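Local atomic coordinates of lipase (Streptomyces rimosus, PDB entry 5MAL), a protein that hydrolyses triacylglycerols and other carboxylic esters, as well as palmitoyl-CoA, as a secreted SGNH-family lipase with a preference for acyl chains of medium length. Residues Asp168-Asn171 with Ala172-Lys176. Residues are numbered along the deposited sequence; the frame is centred on the assembly and turned at random.
Sequences DDIN and AVTAK
Thr174 and Ile170, one helical turn apart, meet through a carbonyl gripped twice. Ile170 O accepts a hydrogen bond from Thr174 N, 2.9 Å away, and another from the Thr174 hydroxyl, whose OG1 lies 2.6 Å from that same Ile170 O. The two donors come from opposite faces of the carbonyl plane, each tilted about 30° from it. Thr174 is turned for this, with OG1 beside its own backbone N (chi1 -58°) and therefore directed back along the helix. Threonine suits a buried helix face in this way, because its hydroxyl is satisfied within the helix itself.

The other backbone bonds continue the alpha-helical i to i+4 ladder. Ala172 N binds Asp168 O, Ala175 N binds Asn171 O, and Val173 N reaches Asp169 O at 2.9 Å in a nearly straight bond (172° at the hydrogen).

Side-chain carbons mostly meet oxygens of the preceding turn: CG2 of Val173 lies 3.3 Å from Asp169 O. Ile170 and Thr174 lie side by side.

The polar ends of Asp168, Asp169 and Asn171 turn to partners beyond the two segments. The aspartates suit partly exposed positions beside arginines: Asp168 forms a salt bridge with Arg143, and Asp169 OD2 one with Arg109 while accepting a hydrogen bond from Gln113. Asn171 can be buried because its amide donates to Tyr141 O.

Within the alpha/beta SGNH hydrolase fold, this part of helix 159-180 is wedged between two elements: apolar Ile170 is buried against Leu116 of helix 98-130, where Val173 and Thr174 pack on Pro117 and Tyr124, whereas Asn171, Thr174 and the small Ala175 rest on Phe185 of edge strand 184-186.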
loop_
_atom_site.group_PDB
_atom_site.type_symbol
_atom_site.label_atom_id
_atom_site.label_comp_id
_atom_site.label_asym_id
_atom_site.label_seq_id
_atom_site.Cartn_x
_atom_site.Cartn_y
_atom_site.Cartn_z
ATOM N N ASP A 168 -0.129 0.856 12.142
ATOM C CA ASP A 168 0.254 2.095 12.803
ATOM C C ASP A 168 1.766 2.267 12.751
ATOM O O ASP A 168 2.267 3.344 12.410
ATOM C CB ASP A 168 -0.238 2.119 14.253
ATOM C CG ASP A 168 -1.733 2.342 14.361
ATOM O OD1 ASP A 168 -2.369 2.598 13.324
ATOM O OD2 ASP A 168 -2.264 2.281 15.495
ATOM N N ASP A 169 2.487 1.188 13.050
ATOM C CA ASP A 169 3.955 1.210 13.022
ATOM C C ASP A 169 4.450 1.572 11.639
ATOM O O ASP A 169 5.303 2.447 11.501
ATOM C CB ASP A 169 4.556 -0.142 13.422
ATOM C CG ASP A 169 4.516 -0.395 14.927
ATOM O OD1 ASP A 169 3.991 0.442 15.686
ATOM O OD2 ASP A 169 5.005 -1.457 15.347
ATOM N N ILE A 170 3.927 0.903 10.611
ATOM C CA ILE A 170 4.489 1.103 9.284
ATOM C C ILE A 170 4.169 2.499 8.795
ATOM O O ILE A 170 5.004 3.109 8.113
ATOM C CB ILE A 170 4.028 0.028 8.258
ATOM C CG1 ILE A 170 5.000 -0.014 7.076
ATOM C CG2 ILE A 170 2.589 0.228 7.803
ATOM C CD1 ILE A 170 4.907 -1.280 6.274
ATOM N N ASN A 171 3.002 3.024 9.174
ATOM C CA ASN A 171 2.607 4.373 8.768
ATOM C C ASN A 171 3.434 5.449 9.464
ATOM O O ASN A 171 3.785 6.459 8.854
ATOM C CB ASN A 171 1.123 4.592 9.028
ATOM C CG ASN A 171 0.265 3.816 8.058
ATOM O OD1 ASN A 171 0.693 3.554 6.930
ATOM N ND2 ASN A 171 -0.938 3.426 8.486
ATOM N N ALA A 172 3.742 5.229 10.740
ATOM C CA ALA A 172 4.618 6.135 11.479
ATOM C C ALA A 172 6.011 6.129 10.877
ATOM O O ALA A 172 6.567 7.183 10.608
ATOM C CB ALA A 172 4.675 5.755 12.957
ATOM N N VAL A 173 6.573 4.944 10.659
ATOM C CA VAL A 173 7.909 4.831 10.082
ATOM C C VAL A 173 7.954 5.496 8.712
ATOM O O VAL A 173 8.875 6.243 8.380
ATOM C CB VAL A 173 8.346 3.366 9.958
ATOM C CG1 VAL A 173 9.593 3.249 9.103
ATOM C CG2 VAL A 173 8.602 2.774 11.341
ATOM N N THR A 174 6.917 5.251 7.930
ATOM C CA THR A 174 6.889 5.720 6.556
ATOM C C THR A 174 6.628 7.213 6.461
ATOM O O THR A 174 7.220 7.893 5.619
ATOM C CB THR A 174 5.830 4.950 5.753
ATOM O OG1 THR A 174 6.135 3.561 5.827
ATOM C CG2 THR A 174 5.873 5.359 4.304
ATOM N N ALA A 175 5.752 7.740 7.311
ATOM C CA ALA A 175 5.504 9.173 7.272
ATOM C C ALA A 175 6.791 9.922 7.596
ATOM O O ALA A 175 7.128 10.902 6.936
ATOM C CB ALA A 175 4.400 9.563 8.230
ATOM N N LYS A 176 7.528 9.449 8.589
ATOM C CA LYS A 176 8.784 10.127 8.938
ATOM C C LYS A 176 9.877 9.952 7.874
ATOM O O LYS A 176 10.602 10.907 7.605
ATOM C CB LYS A 176 9.273 9.677 10.318
ATOM C CG LYS A 176 8.152 9.710 11.342
ATOM C CD LYS A 176 8.629 9.741 12.797
ATOM C CE LYS A 176 9.902 8.946 13.021
ATOM N NZ LYS A 176 10.043 8.629 14.476
#